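Local coordinates for 4-hydroxythreonine-4-phosphate dehydrogenase (Legionella pneumophila subsp. pneumophila, PDB 6XMY), which probably catalyses the NAD-dependent oxidation of 4-(phosphooxy)-L-threonine, a step in the biosynthesis of pyridoxine 5'-phosphate, with the help of a divalent metal ion, at residues 89-94 against 122-127; 17-22 against 96-101; 47-52 against 304-309. All coordinates share one frame; numbering follows the deposited sequence.

All three contacts lie on the same side of the chain's centre, but at different depths. Contact 2 is a buried contact of apolar side chains; contact 1 lies nearer the surface and brings a histidine ring against NAD; contact 3, the farthest out, is partly buried and packs a glycine and an alanine against an arginine and a glutamate, with waters bridging its outer side. Loop 17-22 ties them together. Its Ala20 O lies 2.8 Å from Gly89 N of contact 1, a probable hydrogen bond, and Pro19 O accepts a hydrogen bond from Arg49 NH2 of contact 3. Contacts 1 and 3 reach NAD at its nicotinamide riboside and its adenosine half, respectively.

Contact 1 (89-94 against 122-127); sequences GELNPQ and PVHKAN. With NAD (nicotinamide-adenine-dinucleotide), chain B.
The imidazole of His124 is sandwiched between Leu91 and NAD. On one face, Leu91 CD1 lies 3.5 Å from the ring centroid of His124 and 12° off the normal, a CH-pi contact made almost squarely over the centre. The opposite face carries the ribose hydroxyl O3D of NAD, also over the centre and 3.5 Å above the His124 plane. At the edge, Asn127 N donates to His124 ND1 over 3.1 Å, and the donor lies only 5° out of the ring plane. His124 is thus the N-cap of helix 125-130, and this bond helps fix the rotation of its ring. With CG anti to the backbone N (chi1 -163°), the ring turns one face to the leucine methyl, the two side chains crossing at about a right angle. The Leu91 CD2 branch packs beside the same residue, 3.8 Å from His124 CG. Farther along, Pro93 packs beside the Asn127 side chain, while Asn92 OD1 accepts from Gln94 N and closes an Asx turn just before helix 96-111. The segment 122-127 itself grips the nicotinamide riboside: Val123 N donates to NAD O7N at 3.0 Å, Lys125 N to O3D, and, in the modelled conformer, Lys125 NZ to O2D. Loop 89-94 therefore backs a capped helix start that forms part of the NAD pocket.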
loop_
_atom_site.group_PDB
_atom_site.type_symbol
_atom_site.label_atom_id
_atom_site.label_comp_id
_atom_site.label_asym_id
_atom_site.label_seq_id
_atom_site.Cartn_x
_atom_site.Cartn_y
_atom_site.Cartn_z
ATOM N N GLY A 89 -11.100 11.633 15.400
ATOM C CA GLY A 89 -12.083 11.885 14.363
ATOM C C GLY A 89 -12.082 13.286 13.793
ATOM O O GLY A 89 -12.823 13.544 12.836
ATOM N N GLU A 90 -11.280 14.197 14.339
ATOM C CA GLU A 90 -11.302 15.606 13.953
ATOM C C GLU A 90 -10.031 15.919 13.166
ATOM O O GLU A 90 -8.949 16.058 13.743
ATOM C CB GLU A 90 -11.423 16.485 15.193
ATOM C CG GLU A 90 -11.320 17.983 14.931
ATOM C CD GLU A 90 -12.584 18.592 14.344
ATOM O OE1 GLU A 90 -13.698 18.207 14.766
ATOM O OE2 GLU A 90 -12.461 19.464 13.456
ATOM N N LEU A 91 -10.162 16.029 11.847
ATOM C CA LEU A 91 -9.016 16.398 11.026
ATOM C C LEU A 91 -8.519 17.779 11.418
ATOM O O LEU A 91 -9.302 18.683 11.715
ATOM C CB LEU A 91 -9.413 16.426 9.553
ATOM C CG LEU A 91 -9.667 15.080 8.886
ATOM C CD1 LEU A 91 -10.224 15.297 7.488
ATOM C CD2 LEU A 91 -8.387 14.253 8.829
ATOM N N ASN A 92 -7.212 17.947 11.393
ATOM C CA ASN A 92 -6.606 19.233 11.682
ATOM C C ASN A 92 -5.510 19.467 10.652
ATOM O O ASN A 92 -4.501 18.748 10.637
ATOM C CB ASN A 92 -6.051 19.234 13.109
ATOM C CG ASN A 92 -5.435 20.565 13.503
ATOM O OD1 ASN A 92 -5.285 21.462 12.674
ATOM N ND2 ASN A 92 -5.059 20.691 14.778
ATOM N N PRO A 93 -5.672 20.451 9.769
ATOM C CA PRO A 93 -4.626 20.709 8.770
ATOM C C PRO A 93 -3.290 21.077 9.383
ATOM O O PRO A 93 -2.252 20.897 8.730
ATOM C CB PRO A 93 -5.208 21.858 7.936
ATOM C CG PRO A 93 -6.693 21.729 8.111
ATOM C CD PRO A 93 -6.876 21.266 9.532
ATOM N N GLN A 94 -3.274 21.567 10.626
ATOM C CA GLN A 94 -2.006 21.887 11.263
ATOM C C GLN A 94 -1.155 20.655 11.528
ATOM O O GLN A 94 0.048 20.797 11.759
ATOM C CB GLN A 94 -2.237 22.643 12.564
ATOM C CG GLN A 94 -2.723 24.052 12.358
ATOM C CD GLN A 94 -2.776 24.814 13.651
ATOM O OE1 GLN A 94 -1.907 24.658 14.506
ATOM N NE2 GLN A 94 -3.809 25.631 13.816
ATOM N N PRO A 122 -3.218 4.383 7.468
ATOM C CA PRO A 122 -3.822 5.252 6.453
ATOM C C PRO A 122 -3.619 6.732 6.749
ATOM O O PRO A 122 -3.523 7.150 7.905
ATOM C CB PRO A 122 -5.309 4.883 6.506
ATOM C CG PRO A 122 -5.518 4.358 7.897
ATOM C CD PRO A 122 -4.233 3.667 8.265
ATOM N N VAL A 123 -3.534 7.520 5.672
ATOM C CA VAL A 123 -3.472 8.974 5.746
ATOM C C VAL A 123 -4.682 9.554 5.026
ATOM O O VAL A 123 -5.279 8.923 4.157
ATOM C CB VAL A 123 -2.160 9.551 5.170
ATOM C CG1 VAL A 123 -0.957 8.958 5.883
ATOM C CG2 VAL A 123 -2.079 9.300 3.682
ATOM N N HIS A 124 -5.039 10.771 5.406
ATOM C CA HIS A 124 -6.161 11.479 4.805
ATOM C C HIS A 124 -5.609 12.432 3.752
ATOM O O HIS A 124 -4.988 13.445 4.088
ATOM C CB HIS A 124 -6.946 12.229 5.871
ATOM C CG HIS A 124 -8.301 12.633 5.414
ATOM N ND1 HIS A 124 -8.517 13.765 4.656
ATOM C CD2 HIS A 124 -9.503 12.036 5.570
ATOM C CE1 HIS A 124 -9.807 13.850 4.375
ATOM N NE2 HIS A 124 -10.426 12.818 4.924
ATOM N N LYS A 125 -5.831 12.104 2.480
ATOM C CA LYS A 125 -5.208 12.864 1.400
ATOM C C LYS A 125 -5.710 14.302 1.363
ATOM O O LYS A 125 -4.919 15.242 1.223
ATOM C CB LYS A 125 -5.437 12.168 0.060
ATOM C CG LYS A 125 -4.879 10.762 -0.023
ATOM C CD LYS A 125 -5.132 10.185 -1.404
ATOM C CE LYS A 125 -4.697 8.733 -1.532
ATOM N NZ LYS A 125 -5.452 7.830 -0.622
ATOM N N ALA A 126 -7.029 14.498 1.479
ATOM C CA ALA A 126 -7.565 15.854 1.395
ATOM C C ALA A 126 -7.031 16.747 2.506
ATOM O O ALA A 126 -6.748 17.926 2.267
ATOM C CB ALA A 126 -9.092 15.842 1.406
ATOM N N ASN A 127 -6.909 16.221 3.731
ATOM C CA ASN A 127 -6.379 17.041 4.821
ATOM C C ASN A 127 -4.975 17.535 4.497
ATOM O O ASN A 127 -4.637 18.692 4.773
ATOM C CB ASN A 127 -6.374 16.265 6.140
ATOM C CG ASN A 127 -5.999 17.142 7.335
ATOM O OD1 ASN A 127 -5.026 16.886 8.045
ATOM N ND2 ASN A 127 -6.773 18.184 7.552
HETATM P PA NAD B . -12.091 4.431 4.188
HETATM O O1A NAD B . -11.711 5.466 5.229
HETATM O O2A NAD B . -11.604 3.003 4.069
HETATM O O5B NAD B . -13.770 4.298 4.549
HETATM C C5B NAD B . -14.411 3.380 3.695
HETATM C C4B NAD B . -15.375 2.497 4.508
HETATM O O4B NAD B . -14.612 1.427 5.114
HETATM C C3B NAD B . -16.002 3.341 5.654
HETATM O O3B NAD B . -17.331 2.867 5.785
HETATM C C2B NAD B . -15.088 2.985 6.863
HETATM O O2B NAD B . -15.755 3.048 8.090
HETATM C C1B NAD B . -14.760 1.494 6.538
HETATM N N9A NAD B . -13.455 1.074 7.039
HETATM C C8A NAD B . -12.167 1.479 6.645
HETATM N N7A NAD B . -11.213 0.855 7.314
HETATM C C5A NAD B . -11.880 -0.009 8.172
HETATM C C6A NAD B . -11.430 -0.933 9.136
HETATM N N6A NAD B . -10.097 -1.114 9.334
HETATM N N1A NAD B . -12.330 -1.664 9.859
HETATM C C2A NAD B . -13.657 -1.448 9.607
HETATM N N3A NAD B . -14.235 -0.605 8.731
HETATM C C4A NAD B . -13.295 0.109 8.020
HETATM O O3 NAD B . -11.809 5.184 2.780
HETATM P PN NAD B . -12.547 6.436 2.149
HETATM O O1N NAD B . -12.630 6.332 0.645
HETATM O O2N NAD B . -13.601 6.936 3.080
HETATM O O5D NAD B . -11.322 7.715 2.263
HETATM C C5D NAD B . -11.035 8.146 3.553
HETATM C C4D NAD B . -9.635 8.761 3.517
HETATM O O4D NAD B . -8.678 7.671 3.538
HETATM C C3D NAD B . -9.403 9.525 2.167
HETATM O O3D NAD B . -8.594 10.621 2.483
HETATM C C2D NAD B . -8.629 8.494 1.315
HETATM O O2D NAD B . -7.740 9.047 0.386
HETATM C C1D NAD B . -7.773 7.889 2.463
HETATM N N1N NAD B . -7.219 6.541 2.095
HETATM C C2N NAD B . -5.911 6.326 2.436
HETATM C C3N NAD B . -5.301 5.103 2.145
HETATM C C7N NAD B . -3.888 4.975 2.571
HETATM O O7N NAD B . -3.325 5.881 3.189
HETATM N N7N NAD B . -3.254 3.787 2.267
HETATM C C4N NAD B . -6.033 4.090 1.498
HETATM C C5N NAD B . -7.378 4.339 1.173
HETATM C C6N NAD B . -7.968 5.584 1.470
#

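Contact 2 (17-22 against 96-101); sequences GEPAGI and AAYVME
Pro19 and Tyr98 make the first apolar contact, with Pro19 CG 3.7 Å from Tyr98 CE2. The two side chains run alongside each other in opposite senses. Pro19 also meets Val99, its CD lying 3.6 Å from Val99 CG2. The valine's chi1 of 172° turns that methyl to the loop, where it packs against Gly17 O, Glu18 CA and the proline together.

The polar bonds lie around this packing. A water is hydrogen-bonded to Tyr98 OH, 2.7 Å away and in the plane of the ring, and donates to Gly17 O at 2.8 Å, so it bridges the helix to the loop. The same hydroxyl is hydrogen-bonded to Asp42 N, which gives the phenol end a second hold. Within the loop, Glu18 bends at chi2 (54°) and returns its carboxylate to the backbone, where OE1 accepts from Ala20 N at 3.0 Å with an angle of 161° at the hydrogen. The donor meets the anti side of that oxygen, 30° out of the carboxylate plane. A backbone bond from Gly21 N to Glu18 O closes a type I beta turn over the same residues, so the side chain and the main chain both brace the turn that presents Pro19.

Loop 17-22 joins strand 12-15 to helix 23-29, and here it is packed against the first turns of helix 96-111. Leu45 of helix 43-52 touches both Pro19 and Tyr98, whereas Ile128 of helix 125-130 packs against Val99.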
loop_
_atom_site.group_PDB
_atom_site.type_symbol
_atom_site.label_atom_id
_atom_site.label_comp_id
_atom_site.label_asym_id
_atom_site.label_seq_id
_atom_site.Cartn_x
_atom_site.Cartn_y
_atom_site.Cartn_z
ATOM N N GLY A 17 0.375 7.209 10.533
ATOM C CA GLY A 17 -0.571 7.812 9.604
ATOM C C GLY A 17 -1.314 9.017 10.170
ATOM O O GLY A 17 -0.831 9.729 11.055
ATOM N N GLU A 18 -2.495 9.266 9.607
ATOM C CA GLU A 18 -3.307 10.408 10.014
ATOM C C GLU A 18 -3.699 10.273 11.485
ATOM O O GLU A 18 -4.338 9.282 11.857
ATOM C CB GLU A 18 -4.546 10.491 9.120
ATOM C CG GLU A 18 -5.651 11.383 9.659
ATOM C CD GLU A 18 -5.191 12.784 9.987
ATOM O OE1 GLU A 18 -5.544 13.271 11.080
ATOM O OE2 GLU A 18 -4.480 13.401 9.169
ATOM N N PRO A 19 -3.294 11.203 12.352
ATOM C CA PRO A 19 -3.444 10.960 13.791
ATOM C C PRO A 19 -4.882 10.962 14.266
ATOM O O PRO A 19 -5.181 10.303 15.272
ATOM C CB PRO A 19 -2.642 12.100 14.432
ATOM C CG PRO A 19 -2.590 13.166 13.381
ATOM C CD PRO A 19 -2.546 12.441 12.073
ATOM N N ALA A 20 -5.785 11.673 13.571
ATOM C CA ALA A 20 -7.186 11.724 13.971
ATOM C C ALA A 20 -7.968 10.499 13.515
ATOM O O ALA A 20 -9.115 10.324 13.944
ATOM C CB ALA A 20 -7.850 12.986 13.408
ATOM N N GLY A 21 -7.385 9.673 12.652
ATOM C CA GLY A 21 -8.025 8.488 12.134
ATOM C C GLY A 21 -7.636 7.237 12.895
ATOM O O GLY A 21 -7.085 7.290 14.001
ATOM N N ILE A 22 -7.906 6.082 12.279
ATOM C CA ILE A 22 -7.705 4.808 12.967
ATOM C C ILE A 22 -6.267 4.308 12.914
ATOM O O ILE A 22 -5.969 3.271 13.522
ATOM C CB ILE A 22 -8.654 3.692 12.476
ATOM C CG1 ILE A 22 -8.504 3.455 10.965
ATOM C CG2 ILE A 22 -10.091 3.989 12.905
ATOM C CD1 ILE A 22 -9.215 2.193 10.484
ATOM N N ALA A 96 -0.912 18.159 9.260
ATOM C CA ALA A 96 -0.540 17.551 7.985
ATOM C C ALA A 96 0.972 17.428 7.854
ATOM O O ALA A 96 1.477 16.409 7.371
ATOM C CB ALA A 96 -1.103 18.366 6.828
ATOM N N ALA A 97 1.715 18.461 8.269
ATOM C CA ALA A 97 3.170 18.384 8.192
ATOM C C ALA A 97 3.716 17.245 9.048
ATOM O O ALA A 97 4.704 16.596 8.674
ATOM C CB ALA A 97 3.787 19.725 8.591
ATOM N N TYR A 98 3.076 16.979 10.184
ATOM C CA TYR A 98 3.449 15.841 11.013
ATOM C C TYR A 98 3.310 14.536 10.243
ATOM O O TYR A 98 4.215 13.685 10.268
ATOM C CB TYR A 98 2.574 15.838 12.265
ATOM C CG TYR A 98 2.384 14.503 12.943
ATOM C CD1 TYR A 98 3.312 14.021 13.858
ATOM C CD2 TYR A 98 1.266 13.726 12.673
ATOM C CE1 TYR A 98 3.122 12.804 14.491
ATOM C CE2 TYR A 98 1.070 12.512 13.304
ATOM C CZ TYR A 98 2.000 12.055 14.215
ATOM O OH TYR A 98 1.810 10.850 14.850
ATOM N N VAL A 99 2.182 14.356 9.539
ATOM C CA VAL A 99 1.984 13.145 8.747
ATOM C C VAL A 99 3.079 13.013 7.700
ATOM O O VAL A 99 3.663 11.935 7.513
ATOM C CB VAL A 99 0.579 13.127 8.114
ATOM C CG1 VAL A 99 0.464 11.963 7.143
ATOM C CG2 VAL A 99 -0.500 13.041 9.202
ATOM N N MET A 100 3.378 14.113 7.002
ATOM C CA MET A 100 4.429 14.063 5.993
ATOM C C MET A 100 5.780 13.768 6.617
ATOM O O MET A 100 6.624 13.137 5.976
ATOM C CB MET A 100 4.467 15.350 5.173
ATOM C CG MET A 100 3.201 15.600 4.354
ATOM S SD MET A 100 2.667 14.217 3.318
ATOM C CE MET A 100 4.089 14.035 2.275
ATOM N N GLU A 101 5.994 14.195 7.869
ATOM C CA GLU A 101 7.245 13.866 8.552
ATOM C C GLU A 101 7.349 12.371 8.810
ATOM O O GLU A 101 8.427 11.787 8.659
ATOM C CB GLU A 101 7.381 14.645 9.861
ATOM C CG GLU A 101 8.797 14.580 10.449
ATOM C CD GLU A 101 9.812 15.332 9.612
ATOM O OE1 GLU A 101 9.429 16.325 8.964
ATOM O OE2 GLU A 101 10.990 14.912 9.588
HETATM O O HOH W 1 -0.170 9.401 13.775
#

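Contact 3 (47-52 against 304-309); sequences EARASE and ELAGKN. With NAD (nicotinamide-adenine-dinucleotide), chain B; EDO (1,2-ethanediol), chain E.
Gly307 fits closely against the two long side chains that leave helix 43-52. Its CA lies 3.9 Å from Arg49 CD and 3.8 Å from Glu52 CD; the bare CA faces the Glu52 carboxylate, and its positive phi (77°) suits the glycine of a type II turn. Ala306 completes this packed part, its CB 4.0 Å from Arg49 NH1. The arginine bends at chi2 and chi3, which folds its guanidinium back toward the loop. Asp25 forms a salt bridge with NH1, which also donates to Gly21 O.

The other side is looser, and two waters bridge the segments there. One donates to Glu52 OE2, and to Ala306 O at 2.9 Å, with a weak bond from Lys308 NZ; the second joins Glu52 O to Gly307 O. Ethanediol, probably from the crystallisation liquor, fills in between Arg49 and Glu52 of the helix: Arg49 NH2 donates to its O1 at 2.8 Å with an angle of 167°, and Arg49 NE to its O2 at 2.8 Å. Arg49 and Glu52 themselves form only a long salt bridge, NE to OE1 3.8 Å.

The turn Leu305 to Lys308 therefore meets the helix by van der Waals packing and through water. Just before that turn, Glu304 OE2 accepts from the adenosine ribose hydroxyl O2B of NAD at 2.7 Å. The chemistry implies that Asp25 probably balances the charge of Arg49; it also accepts from Gly307 N and so links the arginine to the NAD-binding loop.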
loop_
_atom_site.group_PDB
_atom_site.type_symbol
_atom_site.label_atom_id
_atom_site.label_comp_id
_atom_site.label_asym_id
_atom_site.label_seq_id
_atom_site.Cartn_x
_atom_site.Cartn_y
_atom_site.Cartn_z
ATOM N N GLU A 47 -0.398 7.209 23.660
ATOM C CA GLU A 47 -0.817 6.960 25.035
ATOM C C GLU A 47 -2.264 7.379 25.252
ATOM O O GLU A 47 -3.032 6.656 25.895
ATOM C CB GLU A 47 0.104 7.688 26.023
ATOM C CG GLU A 47 1.513 7.091 26.071
ATOM C CD GLU A 47 2.542 7.973 26.771
ATOM O OE1 GLU A 47 2.282 9.174 26.969
ATOM O OE2 GLU A 47 3.630 7.457 27.099
ATOM N N ALA A 48 -2.649 8.543 24.721
ATOM C CA ALA A 48 -4.010 9.038 24.924
ATOM C C ALA A 48 -5.023 8.187 24.171
ATOM O O ALA A 48 -6.119 7.925 24.677
ATOM C CB ALA A 48 -4.118 10.500 24.488
ATOM N N ARG A 49 -4.676 7.750 22.958
ATOM C CA ARG A 49 -5.578 6.886 22.203
ATOM C C ARG A 49 -5.742 5.535 22.892
ATOM O O ARG A 49 -6.854 5.000 22.955
ATOM C CB ARG A 49 -5.078 6.748 20.763
ATOM C CG ARG A 49 -6.036 6.023 19.799
ATOM C CD ARG A 49 -7.350 6.800 19.557
ATOM N NE ARG A 49 -7.125 8.177 19.120
ATOM C CZ ARG A 49 -6.906 8.557 17.863
ATOM N NH1 ARG A 49 -6.872 7.655 16.878
ATOM N NH2 ARG A 49 -6.706 9.848 17.589
ATOM N N ALA A 50 -4.657 4.992 23.460
ATOM C CA ALA A 50 -4.760 3.748 24.220
ATOM C C ALA A 50 -5.702 3.915 25.409
ATOM O O ALA A 50 -6.529 3.038 25.697
ATOM C CB ALA A 50 -3.366 3.298 24.676
ATOM N N SER A 51 -5.589 5.037 26.114
ATOM C CA SER A 51 -6.505 5.304 27.218
ATOM C C SER A 51 -7.947 5.391 26.735
ATOM O O SER A 51 -8.853 4.844 27.372
ATOM C CB SER A 51 -6.100 6.588 27.936
ATOM O OG SER A 51 -4.879 6.407 28.630
ATOM N N GLU A 52 -8.180 6.079 25.613
ATOM C CA GLU A 52 -9.538 6.188 25.090
ATOM C C GLU A 52 -10.099 4.816 24.734
ATOM O O GLU A 52 -11.305 4.572 24.896
ATOM C CB GLU A 52 -9.550 7.110 23.869
ATOM C CG GLU A 52 -10.956 7.380 23.337
ATOM C CD GLU A 52 -10.987 8.294 22.116
ATOM O OE1 GLU A 52 -9.914 8.644 21.590
ATOM O OE2 GLU A 52 -12.096 8.662 21.684
ATOM N N GLU A 304 -14.633 8.334 11.624
ATOM C CA GLU A 304 -15.731 8.113 12.555
ATOM C C GLU A 304 -15.499 6.918 13.471
ATOM O O GLU A 304 -16.198 6.788 14.481
ATOM C CB GLU A 304 -17.038 7.934 11.774
ATOM C CG GLU A 304 -17.127 6.629 10.974
ATOM C CD GLU A 304 -16.185 6.574 9.772
ATOM O OE1 GLU A 304 -15.716 7.640 9.312
ATOM O OE2 GLU A 304 -15.917 5.454 9.286
ATOM N N LEU A 305 -14.546 6.039 13.144
ATOM C CA LEU A 305 -14.247 4.895 13.994
ATOM C C LEU A 305 -13.100 5.147 14.956
ATOM O O LEU A 305 -12.869 4.317 15.844
ATOM C CB LEU A 305 -13.906 3.662 13.151
ATOM C CG LEU A 305 -14.963 3.192 12.146
ATOM C CD1 LEU A 305 -14.551 1.871 11.505
ATOM C CD2 LEU A 305 -16.311 3.061 12.815
ATOM N N ALA A 306 -12.377 6.252 14.796
ATOM C CA ALA A 306 -11.197 6.486 15.620
ATOM C C ALA A 306 -11.575 6.561 17.097
ATOM O O ALA A 306 -12.509 7.277 17.483
ATOM C CB ALA A 306 -10.489 7.762 15.165
ATOM N N GLY A 307 -10.857 5.796 17.920
ATOM C CA GLY A 307 -11.090 5.752 19.348
ATOM C C GLY A 307 -12.293 4.946 19.785
ATOM O O GLY A 307 -12.643 4.991 20.968
ATOM N N LYS A 308 -12.929 4.194 18.880
ATOM C CA LYS A 308 -14.207 3.553 19.186
ATOM C C LYS A 308 -14.127 2.045 19.360
ATOM O O LYS A 308 -15.148 1.427 19.671
ATOM C CB LYS A 308 -15.239 3.850 18.086
ATOM C CG LYS A 308 -15.453 5.319 17.803
ATOM C CD LYS A 308 -16.122 6.013 18.963
ATOM C CE LYS A 308 -16.507 7.431 18.583
ATOM N NZ LYS A 308 -16.827 8.250 19.785
ATOM N N ASN A 309 -12.967 1.430 19.117
ATOM C CA ASN A 309 -12.823 -0.026 19.199
ATOM C C ASN A 309 -13.749 -0.759 18.230
ATOM O O ASN A 309 -14.323 -1.795 18.567
ATOM C CB ASN A 309 -13.011 -0.546 20.625
ATOM C CG ASN A 309 -11.720 -0.595 21.394
ATOM O OD1 ASN A 309 -10.665 -0.917 20.842
ATOM N ND2 ASN A 309 -11.789 -0.269 22.678
HETATM P PA NAD B . -12.091 4.431 4.188
HETATM O O1A NAD B . -11.711 5.466 5.229
HETATM O O2A NAD B . -11.604 3.003 4.069
HETATM O O5B NAD B . -13.770 4.298 4.549
HETATM C C5B NAD B . -14.411 3.380 3.695
HETATM C C4B NAD B . -15.375 2.497 4.508
HETATM O O4B NAD B . -14.612 1.427 5.114
HETATM C C3B NAD B . -16.002 3.341 5.654
HETATM O O3B NAD B . -17.331 2.867 5.785
HETATM C C2B NAD B . -15.088 2.985 6.863
HETATM O O2B NAD B . -15.755 3.048 8.090
HETATM C C1B NAD B . -14.760 1.494 6.538
HETATM N N9A NAD B . -13.455 1.074 7.039
HETATM C C8A NAD B . -12.167 1.479 6.645
HETATM N N7A NAD B . -11.213 0.855 7.314
HETATM C C5A NAD B . -11.880 -0.009 8.172
HETATM C C6A NAD B . -11.430 -0.933 9.136
HETATM N N6A NAD B . -10.097 -1.114 9.334
HETATM N N1A NAD B . -12.330 -1.664 9.859
HETATM C C2A NAD B . -13.657 -1.448 9.607
HETATM N N3A NAD B . -14.235 -0.605 8.731
HETATM C C4A NAD B . -13.295 0.109 8.020
HETATM O O3 NAD B . -11.809 5.184 2.780
HETATM P PN NAD B . -12.547 6.436 2.149
HETATM O O1N NAD B . -12.630 6.332 0.645
HETATM O O2N NAD B . -13.601 6.936 3.080
HETATM O O5D NAD B . -11.322 7.715 2.263
HETATM C C5D NAD B . -11.035 8.146 3.553
HETATM C C4D NAD B . -9.635 8.761 3.517
HETATM O O4D NAD B . -8.678 7.671 3.538
HETATM C C3D NAD B . -9.403 9.525 2.167
HETATM O O3D NAD B . -8.594 10.621 2.483
HETATM C C2D NAD B . -8.629 8.494 1.315
HETATM O O2D NAD B . -7.740 9.047 0.386
HETATM C C1D NAD B . -7.773 7.889 2.463
HETATM N N1N NAD B . -7.219 6.541 2.095
HETATM C C2N NAD B . -5.911 6.326 2.436
HETATM C C3N NAD B . -5.301 5.103 2.145
HETATM C C7N NAD B . -3.888 4.975 2.571
HETATM O O7N NAD B . -3.325 5.881 3.189
HETATM N N7N NAD B . -3.254 3.787 2.267
HETATM C C4N NAD B . -6.033 4.090 1.498
HETATM C C5N NAD B . -7.378 4.339 1.173
HETATM C C6N NAD B . -7.968 5.584 1.470
HETATM C C1 EDO E . -6.204 11.205 21.206
HETATM O O1 EDO E . -6.785 11.430 19.921
HETATM C C2 EDO E . -7.266 10.615 22.117
HETATM O O2 EDO E . -7.639 9.345 21.582
HETATM O O HOH W 2 -13.726 8.531 19.736
HETATM O O HOH W 3 -13.458 3.327 23.027
#